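Hypothetical protein PH1933 (Pyrococcus horikoshii, PDB 1WWZ) is of unknown function but binds acetyl coenzyme A and, as a member of the GNAT family, probably transfers acyl groups. Local coordinates at residues K74-K79 with A87-V92; K105-C110 with E137-K142. One frame throughout, in Å; residues are numbered along the deposited sequence.

In the fold
One segment of each contact lies on consecutive elements of the GNAT fold, strand 83-93 and helix 102-115; their partners come from strand 65-78 and the end of helix 130-138. The contact centres are about 13 Å apart. Ile-88 of contact 1 joins them: its CG1 packs on SG of Cys-110 at 3.7 Å, while its CD1 meets CD1 of Leu-107 at 3.9 Å and approaches the ring of Phe-141. Phe-91 makes a second junction, with its CE1 3.9 Å from CB of Leu-106. Both contacts also touch the same acetyl coenzyme A. Residues 87-92 line its acetyl and pantetheine part, whereas Lys-138 of contact 2 reaches its ribose.

Contact 1: residues K74-K79 with A87-V92; sequences KDWFSK and AIHEFV. With ACO (acetyl coenzyme *a), chain C.
A chi1 of -171° at Trp-76 turns the indole away from its main-chain nitrogen and across to Ala-87 and His-89, and His-89, with CG anti to its carbonyl carbon (chi1 -68°), extends its imidazole to meet it. The segments lie on neighbouring antiparallel strands of a beta hairpin, 65-78 and 83-93. The rings form a T-shaped pair, planes at 79° and centroids 4.5 Å apart: the CE1 edge of His-89 points at a face of the tryptophan's six-membered ring, with CE1 3.3 Å from Trp-76 CE3. Nearer the backbone, the CB atoms of Trp-76 and Ala-87 pack at 3.6 Å, alanine's small methyl letting the indole lie close. An alanine in place of Trp-76 is likely to open a gap above Ala-87 and leave the His-89 edge without this aromatic face, though Trp-48 of helix 38-53 remains an edge-to-face partner. The second strand carries the cofactor: Phe-91 O accepts a 2.7 Å hydrogen bond from N4P of acetyl coenzyme A, and the Phe-91 ring sets a face under the methyl CEP. Histidine offers the indole a C-H edge and Asp-73 a hydrogen bond at NE2; the carboxylate would probably hold the imidazole in the rotation that aims CE1 at Trp-76.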
loop_
_atom_site.group_PDB
_atom_site.type_symbol
_atom_site.label_atom_id
_atom_site.label_comp_id
_atom_site.label_asym_id
_atom_site.label_seq_id
_atom_site.Cartn_x
_atom_site.Cartn_y
_atom_site.Cartn_z
ATOM N N LYS A 74 1.752 -0.837 17.513
ATOM C CA LYS A 74 3.190 -0.589 17.413
ATOM C C LYS A 74 3.899 -0.904 18.727
ATOM O O LYS A 74 5.126 -0.850 18.805
ATOM C CB LYS A 74 3.449 0.876 17.042
ATOM C CG LYS A 74 3.028 1.869 18.119
ATOM C CD LYS A 74 3.363 3.302 17.729
ATOM C CE LYS A 74 3.158 4.263 18.896
ATOM N NZ LYS A 74 1.745 4.292 19.384
ATOM N N ASP A 75 3.126 -1.244 19.753
ATOM C CA ASP A 75 3.694 -1.523 21.066
ATOM C C ASP A 75 3.241 -2.854 21.661
ATOM O O ASP A 75 2.648 -2.897 22.740
ATOM C CB ASP A 75 3.342 -0.363 22.003
ATOM C CG ASP A 75 3.929 -0.526 23.389
ATOM O OD1 ASP A 75 5.105 -0.925 23.495
ATOM O OD2 ASP A 75 3.211 -0.234 24.371
ATOM N N TRP A 76 3.542 -3.947 20.966
ATOM C CA TRP A 76 3.146 -5.267 21.434
ATOM C C TRP A 76 4.323 -6.118 21.898
ATOM O O TRP A 76 5.290 -6.322 21.164
ATOM C CB TRP A 76 2.399 -6.011 20.326
ATOM C CG TRP A 76 1.774 -7.273 20.803
ATOM C CD1 TRP A 76 2.165 -8.549 20.512
ATOM C CD2 TRP A 76 0.650 -7.385 21.683
ATOM N NE1 TRP A 76 1.352 -9.451 21.159
ATOM C CE2 TRP A 76 0.415 -8.762 21.886
ATOM C CE3 TRP A 76 -0.179 -6.454 22.323
ATOM C CZ2 TRP A 76 -0.622 -9.235 22.701
ATOM C CZ3 TRP A 76 -1.211 -6.925 23.137
ATOM C CH2 TRP A 76 -1.417 -8.303 23.316
ATOM N N PHE A 77 4.246 -6.631 23.118
ATOM C CA PHE A 77 5.336 -7.458 23.586
ATOM C C PHE A 77 5.073 -8.915 23.243
ATOM O O PHE A 77 4.003 -9.452 23.528
ATOM C CB PHE A 77 5.541 -7.321 25.089
ATOM C CG PHE A 77 6.834 -7.913 25.555
ATOM C CD1 PHE A 77 8.001 -7.156 25.544
ATOM C CD2 PHE A 77 6.903 -9.250 25.921
ATOM C CE1 PHE A 77 9.222 -7.730 25.887
ATOM C CE2 PHE A 77 8.124 -9.832 26.264
ATOM C CZ PHE A 77 9.281 -9.068 26.245
ATOM N N SER A 78 6.056 -9.550 22.618
ATOM C CA SER A 78 5.934 -10.952 22.241
ATOM C C SER A 78 6.898 -11.808 23.046
ATOM O O SER A 78 8.108 -11.596 23.009
ATOM C CB SER A 78 6.229 -11.132 20.753
ATOM O OG SER A 78 6.377 -12.511 20.449
ATOM N N LYS A 79 6.352 -12.780 23.769
ATOM C CA LYS A 79 7.165 -13.681 24.577
ATOM C C LYS A 79 7.998 -14.567 23.663
ATOM O O LYS A 79 9.047 -15.068 24.058
ATOM C CB LYS A 79 6.267 -14.546 25.464
ATOM C CG LYS A 79 5.344 -13.743 26.376
ATOM C CD LYS A 79 4.451 -14.653 27.216
ATOM C CE LYS A 79 5.262 -15.474 28.203
ATOM N NZ LYS A 79 5.960 -14.590 29.171
ATOM N N ALA A 87 2.113 -5.654 15.940
ATOM C CA ALA A 87 1.132 -6.726 15.894
ATOM C C ALA A 87 -0.125 -6.281 15.182
ATOM O O ALA A 87 -0.423 -5.095 15.126
ATOM C CB ALA A 87 0.781 -7.180 17.316
ATOM N N ILE A 88 -0.840 -7.247 14.611
ATOM C CA ILE A 88 -2.115 -6.994 13.959
ATOM C C ILE A 88 -3.090 -7.740 14.862
ATOM O O ILE A 88 -3.041 -8.964 14.938
ATOM C CB ILE A 88 -2.179 -7.597 12.531
ATOM C CG1 ILE A 88 -1.085 -6.983 11.649
ATOM C CG2 ILE A 88 -3.560 -7.334 11.925
ATOM C CD1 ILE A 88 -1.053 -7.506 10.208
ATOM N N HIS A 89 -3.952 -7.007 15.564
ATOM C CA HIS A 89 -4.909 -7.628 16.478
ATOM C C HIS A 89 -6.199 -8.072 15.810
ATOM O O HIS A 89 -6.827 -9.032 16.247
ATOM C CB HIS A 89 -5.260 -6.674 17.620
ATOM C CG HIS A 89 -4.128 -6.418 18.563
ATOM N ND1 HIS A 89 -3.438 -7.432 19.187
ATOM C CD2 HIS A 89 -3.586 -5.260 19.012
ATOM C CE1 HIS A 89 -2.519 -6.912 19.983
ATOM N NE2 HIS A 89 -2.589 -5.596 19.895
ATOM N N GLU A 90 -6.600 -7.356 14.768
ATOM C CA GLU A 90 -7.824 -7.686 14.057
ATOM C C GLU A 90 -7.721 -7.170 12.631
ATOM O O GLU A 90 -7.007 -6.211 12.363
ATOM C CB GLU A 90 -9.034 -7.071 14.762
ATOM C CG GLU A 90 -10.347 -7.603 14.218
ATOM C CD GLU A 90 -10.338 -9.115 14.117
ATOM O OE1 GLU A 90 -10.446 -9.782 15.168
ATOM O OE2 GLU A 90 -10.202 -9.639 12.989
ATOM N N PHE A 91 -8.447 -7.809 11.722
ATOM C CA PHE A 91 -8.392 -7.445 10.313
ATOM C C PHE A 91 -9.611 -8.081 9.661
ATOM O O PHE A 91 -9.692 -9.302 9.548
ATOM C CB PHE A 91 -7.092 -8.012 9.737
ATOM C CG PHE A 91 -6.900 -7.776 8.269
ATOM C CD1 PHE A 91 -7.452 -6.670 7.635
ATOM C CD2 PHE A 91 -6.093 -8.641 7.533
ATOM C CE1 PHE A 91 -7.199 -6.424 6.286
ATOM C CE2 PHE A 91 -5.834 -8.403 6.182
ATOM C CZ PHE A 91 -6.388 -7.293 5.561
ATOM N N VAL A 92 -10.564 -7.260 9.237
ATOM C CA VAL A 92 -11.770 -7.815 8.643
ATOM C C VAL A 92 -12.469 -6.847 7.700
ATOM O O VAL A 92 -12.466 -5.633 7.907
ATOM C CB VAL A 92 -12.756 -8.263 9.755
ATOM C CG1 VAL A 92 -13.103 -7.081 10.649
ATOM C CG2 VAL A 92 -14.018 -8.862 9.145
HETATM N N1A ACO C . -8.769 -17.524 -0.804
HETATM C C2A ACO C . -7.597 -17.341 -1.415
HETATM N N3A ACO C . -6.854 -16.195 -1.415
HETATM C C4A ACO C . -7.452 -15.157 -0.682
HETATM C C5A ACO C . -8.664 -15.263 -0.030
HETATM C C6A ACO C . -9.357 -16.540 -0.110
HETATM N N6A ACO C . -10.545 -16.739 0.472
HETATM N N7A ACO C . -8.984 -14.061 0.591
HETATM C C8A ACO C . -7.977 -13.279 0.312
HETATM N N9A ACO C . -6.988 -13.878 -0.463
HETATM C C1B ACO C . -5.742 -13.323 -0.966
HETATM C C2B ACO C . -5.686 -13.156 -2.494
HETATM O O2B ACO C . -4.297 -13.237 -2.874
HETATM C C3B ACO C . -6.387 -11.786 -2.703
HETATM O O3B ACO C . -5.865 -11.246 -3.933
HETATM P P3B ACO C . -6.497 -11.428 -5.401
HETATM O O7A ACO C . -6.433 -12.906 -5.637
HETATM O O8A ACO C . -5.614 -10.685 -6.287
HETATM O O9A ACO C . -7.874 -10.890 -5.341
HETATM C C4B ACO C . -5.904 -10.990 -1.520
HETATM O O4B ACO C . -5.516 -12.001 -0.547
HETATM C C5B ACO C . -6.962 -10.179 -0.803
HETATM O O5B ACO C . -7.805 -9.435 -1.664
HETATM P P1A ACO C . -8.810 -8.385 -1.020
HETATM O O1A ACO C . -9.933 -8.230 -1.944
HETATM O O2A ACO C . -8.023 -7.138 -0.665
HETATM O O3A ACO C . -9.376 -9.270 0.239
HETATM P P2A ACO C . -10.401 -8.832 1.312
HETATM O O4A ACO C . -11.462 -9.854 1.228
HETATM O O5A ACO C . -10.766 -7.417 1.031
HETATM O O6A ACO C . -9.669 -8.903 2.683
HETATM C CBP ACO C . -9.675 -10.434 4.658
HETATM C CCP ACO C . -9.110 -10.153 3.286
HETATM C CDP ACO C . -8.920 -11.695 5.199
HETATM C CEP ACO C . -9.462 -9.211 5.578
HETATM C CAP ACO C . -11.220 -10.708 4.496
HETATM O OAP ACO C . -11.406 -11.858 3.675
HETATM C C9P ACO C . -11.997 -10.969 5.812
HETATM O O9P ACO C . -12.544 -10.061 6.424
HETATM N N8P ACO C . -12.028 -12.267 6.256
HETATM C C7P ACO C . -12.714 -12.707 7.497
HETATM C C6P ACO C . -12.001 -12.277 8.795
HETATM C C5P ACO C . -10.599 -12.826 8.896
HETATM O O5P ACO C . -10.358 -14.036 8.651
HETATM N N4P ACO C . -9.619 -12.014 9.262
HETATM C C3P ACO C . -8.176 -12.167 9.481
HETATM C C2P ACO C . -8.056 -12.755 10.890
HETATM S S1P ACO C . -6.225 -12.928 11.259
HETATM C C ACO C . -5.994 -11.655 12.077
HETATM O O ACO C . -6.855 -10.718 12.417
HETATM C CH3 ACO C . -4.609 -11.087 12.769
#

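Contact 2: residues K105-C110 with E137-K142; sequences KLLITC and EKFGFK. With ACO (acetyl coenzyme *a), chain C.
One face of the Phe-139 ring receives a methyl of Leu-107, and Ile-108 approaches the same ring obliquely. The leucine's CD2 stands 4.1 Å from the ring centroid and 29° off the normal, a CH-pi contact displaced toward the CG-CD2 side, where CD2 of Leu-107 comes within 3.6 Å of CD2 of Phe-139. The two side chains slide past each other in opposite directions. Ile-108 instead crosses the phenylalanine at about a right angle and brings its CG1 methylene to 3.7 Å from CE1 of Phe-139, beyond the part of the ring that Leu-107 meets. A chi1 of -173° carries the branched end of Leu-107 out from the helix toward the ring. Two branched aliphatic residues in succession thus grip a flat partner at different points, and the contact is wholly apolar and buried. Phenylalanine suits the place because one ring offers a face to the Leu-107 methyl and its CE1 and CZ atoms to Ile-108.

The backbone after Phe-139 turns sharply. Gly-140, with positive phi (97°), is the C-prime residue of a Schellman motif: its N bonds to Glu-137 O at 3.0 Å, and Phe-141 N bonds to Tyr-136 O. A side chain at this position would jam against the preceding carbonyl oxygen, so glycine fits the turn. Just before it, Lys-138 sends its long chain to the cofactor; the hydrogen bond from NZ to ribose atom O2B is modelled at 2.4 Å, too short for its exact length to be trusted.

The contact therefore joins the middle of helix 102-115 to the turn that ends helix 130-138. Phe-139 also packs on Arg-104 and Leu-111 of helix 102-115 and on Lys-138 of the second subunit, while Phe-141 reaches Met-153 and Lys-155 of strand 150-156.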
loop_
_atom_site.group_PDB
_atom_site.type_symbol
_atom_site.label_atom_id
_atom_site.label_comp_id
_atom_site.label_asym_id
_atom_site.label_seq_id
_atom_site.Cartn_x
_atom_site.Cartn_y
_atom_site.Cartn_z
ATOM N N LYS A 105 -5.505 -3.026 0.690
ATOM C CA LYS A 105 -5.224 -1.624 1.007
ATOM C C LYS A 105 -5.001 -1.425 2.500
ATOM O O LYS A 105 -4.104 -0.687 2.918
ATOM C CB LYS A 105 -6.366 -0.725 0.539
ATOM C CG LYS A 105 -6.592 -0.746 -0.967
ATOM C CD LYS A 105 -7.714 0.202 -1.369
ATOM C CE LYS A 105 -7.312 1.656 -1.176
ATOM N NZ LYS A 105 -6.178 2.027 -2.069
ATOM N N LEU A 106 -5.821 -2.091 3.301
ATOM C CA LEU A 106 -5.691 -1.984 4.744
ATOM C C LEU A 106 -4.378 -2.599 5.216
ATOM O O LEU A 106 -3.719 -2.047 6.091
ATOM C CB LEU A 106 -6.879 -2.666 5.434
ATOM C CG LEU A 106 -8.200 -1.882 5.426
ATOM C CD1 LEU A 106 -9.332 -2.782 5.884
ATOM C CD2 LEU A 106 -8.087 -0.654 6.333
ATOM N N LEU A 107 -3.991 -3.734 4.629
ATOM C CA LEU A 107 -2.752 -4.395 5.031
ATOM C C LEU A 107 -1.530 -3.559 4.671
ATOM O O LEU A 107 -0.595 -3.436 5.465
ATOM C CB LEU A 107 -2.660 -5.791 4.404
ATOM C CG LEU A 107 -1.500 -6.691 4.854
ATOM C CD1 LEU A 107 -1.468 -6.791 6.380
ATOM C CD2 LEU A 107 -1.664 -8.073 4.235
ATOM N N ILE A 108 -1.534 -2.979 3.474
ATOM C CA ILE A 108 -0.429 -2.131 3.044
ATOM C C ILE A 108 -0.319 -0.933 3.992
ATOM O O ILE A 108 0.777 -0.540 4.389
ATOM C CB ILE A 108 -0.645 -1.643 1.592
ATOM C CG1 ILE A 108 -0.467 -2.829 0.634
ATOM C CG2 ILE A 108 0.327 -0.513 1.257
ATOM C CD1 ILE A 108 -0.804 -2.517 -0.824
ATOM N N THR A 109 -1.465 -0.366 4.359
ATOM C CA THR A 109 -1.498 0.766 5.276
ATOM C C THR A 109 -0.891 0.339 6.607
ATOM O O THR A 109 -0.111 1.075 7.216
ATOM C CB THR A 109 -2.944 1.240 5.511
ATOM O OG1 THR A 109 -3.493 1.710 4.276
ATOM C CG2 THR A 109 -2.986 2.369 6.537
ATOM N N CYS A 110 -1.259 -0.857 7.052
ATOM C CA CYS A 110 -0.748 -1.404 8.304
ATOM C C CYS A 110 0.767 -1.591 8.266
ATOM O O CYS A 110 1.473 -1.228 9.210
ATOM C CB CYS A 110 -1.415 -2.750 8.597
ATOM S SG CYS A 110 -0.643 -3.675 9.950
ATOM N N GLU A 137 1.069 -14.402 3.500
ATOM C CA GLU A 137 2.292 -14.940 2.908
ATOM C C GLU A 137 2.717 -14.140 1.677
ATOM O O GLU A 137 3.908 -13.978 1.410
ATOM C CB GLU A 137 2.109 -16.418 2.543
ATOM C CG GLU A 137 1.762 -17.303 3.731
ATOM C CD GLU A 137 1.833 -18.784 3.404
ATOM O OE1 GLU A 137 1.306 -19.187 2.346
ATOM O OE2 GLU A 137 2.410 -19.545 4.209
ATOM N N LYS A 138 1.739 -13.638 0.933
ATOM C CA LYS A 138 2.023 -12.840 -0.255
ATOM C C LYS A 138 2.731 -11.550 0.129
ATOM O O LYS A 138 3.411 -10.929 -0.691
ATOM C CB LYS A 138 0.726 -12.515 -0.987
ATOM C CG LYS A 138 0.168 -13.702 -1.731
ATOM C CD LYS A 138 -1.254 -13.459 -2.178
ATOM C CE LYS A 138 -1.627 -14.448 -3.263
ATOM N NZ LYS A 138 -2.429 -13.744 -4.300
ATOM N N PHE A 139 2.561 -11.146 1.383
ATOM C CA PHE A 139 3.183 -9.930 1.871
ATOM C C PHE A 139 4.415 -10.188 2.722
ATOM O O PHE A 139 4.898 -9.295 3.416
ATOM C CB PHE A 139 2.157 -9.095 2.634
ATOM C CG PHE A 139 1.294 -8.262 1.738
ATOM C CD1 PHE A 139 1.669 -6.962 1.408
ATOM C CD2 PHE A 139 0.148 -8.797 1.160
ATOM C CE1 PHE A 139 0.915 -6.206 0.513
ATOM C CE2 PHE A 139 -0.613 -8.049 0.262
ATOM C CZ PHE A 139 -0.229 -6.751 -0.062
ATOM N N GLY A 140 4.923 -11.413 2.670
ATOM C CA GLY A 140 6.126 -11.730 3.415
ATOM C C GLY A 140 5.991 -12.390 4.769
ATOM O O GLY A 140 7.007 -12.684 5.397
ATOM N N PHE A 141 4.767 -12.614 5.237
ATOM C CA PHE A 141 4.577 -13.259 6.532
ATOM C C PHE A 141 4.866 -14.749 6.401
ATOM O O PHE A 141 4.577 -15.356 5.370
ATOM C CB PHE A 141 3.141 -13.058 7.032
ATOM C CG PHE A 141 2.891 -11.704 7.638
ATOM C CD1 PHE A 141 3.058 -11.499 9.004
ATOM C CD2 PHE A 141 2.497 -10.631 6.842
ATOM C CE1 PHE A 141 2.837 -10.247 9.572
ATOM C CE2 PHE A 141 2.272 -9.370 7.401
ATOM C CZ PHE A 141 2.442 -9.180 8.770
ATOM N N LYS A 142 5.442 -15.327 7.449
ATOM C CA LYS A 142 5.764 -16.748 7.463
ATOM C C LYS A 142 5.201 -17.395 8.725
ATOM O O LYS A 142 5.180 -16.780 9.791
ATOM C CB LYS A 142 7.286 -16.946 7.424
ATOM C CG LYS A 142 7.964 -16.381 6.185
ATOM C CD LYS A 142 9.472 -16.577 6.252
ATOM C CE LYS A 142 10.156 -16.036 5.006
ATOM N NZ LYS A 142 9.648 -16.704 3.773
HETATM N N1A ACO C . -8.769 -17.524 -0.804
HETATM C C2A ACO C . -7.597 -17.341 -1.415
HETATM N N3A ACO C . -6.854 -16.195 -1.415
HETATM C C4A ACO C . -7.452 -15.157 -0.682
HETATM C C5A ACO C . -8.664 -15.263 -0.030
HETATM C C6A ACO C . -9.357 -16.540 -0.110
HETATM N N6A ACO C . -10.545 -16.739 0.472
HETATM N N7A ACO C . -8.984 -14.061 0.591
HETATM C C8A ACO C . -7.977 -13.279 0.312
HETATM N N9A ACO C . -6.988 -13.878 -0.463
HETATM C C1B ACO C . -5.742 -13.323 -0.966
HETATM C C2B ACO C . -5.686 -13.156 -2.494
HETATM O O2B ACO C . -4.297 -13.237 -2.874
HETATM C C3B ACO C . -6.387 -11.786 -2.703
HETATM O O3B ACO C . -5.865 -11.246 -3.933
HETATM P P3B ACO C . -6.497 -11.428 -5.401
HETATM O O7A ACO C . -6.433 -12.906 -5.637
HETATM O O8A ACO C . -5.614 -10.685 -6.287
HETATM O O9A ACO C . -7.874 -10.890 -5.341
HETATM C C4B ACO C . -5.904 -10.990 -1.520
HETATM O O4B ACO C . -5.516 -12.001 -0.547
HETATM C C5B ACO C . -6.962 -10.179 -0.803
HETATM O O5B ACO C . -7.805 -9.435 -1.664
HETATM P P1A ACO C . -8.810 -8.385 -1.020
HETATM O O1A ACO C . -9.933 -8.230 -1.944
HETATM O O2A ACO C . -8.023 -7.138 -0.665
HETATM O O3A ACO C . -9.376 -9.270 0.239
HETATM P P2A ACO C . -10.401 -8.832 1.312
HETATM O O4A ACO C . -11.462 -9.854 1.228
HETATM O O5A ACO C . -10.766 -7.417 1.031
HETATM O O6A ACO C . -9.669 -8.903 2.683
HETATM C CBP ACO C . -9.675 -10.434 4.658
HETATM C CCP ACO C . -9.110 -10.153 3.286
HETATM C CDP ACO C . -8.920 -11.695 5.199
HETATM C CEP ACO C . -9.462 -9.211 5.578
HETATM C CAP ACO C . -11.220 -10.708 4.496
HETATM O OAP ACO C . -11.406 -11.858 3.675
HETATM C C9P ACO C . -11.997 -10.969 5.812
HETATM O O9P ACO C . -12.544 -10.061 6.424
HETATM N N8P ACO C . -12.028 -12.267 6.256
HETATM C C7P ACO C . -12.714 -12.707 7.497
HETATM C C6P ACO C . -12.001 -12.277 8.795
HETATM C C5P ACO C . -10.599 -12.826 8.896
HETATM O O5P ACO C . -10.358 -14.036 8.651
HETATM N N4P ACO C . -9.619 -12.014 9.262
HETATM C C3P ACO C . -8.176 -12.167 9.481
HETATM C C2P ACO C . -8.056 -12.755 10.890
HETATM S S1P ACO C . -6.225 -12.928 11.259
HETATM C C ACO C . -5.994 -11.655 12.077
HETATM O O ACO C . -6.855 -10.718 12.417
HETATM C CH3 ACO C . -4.609 -11.087 12.769
#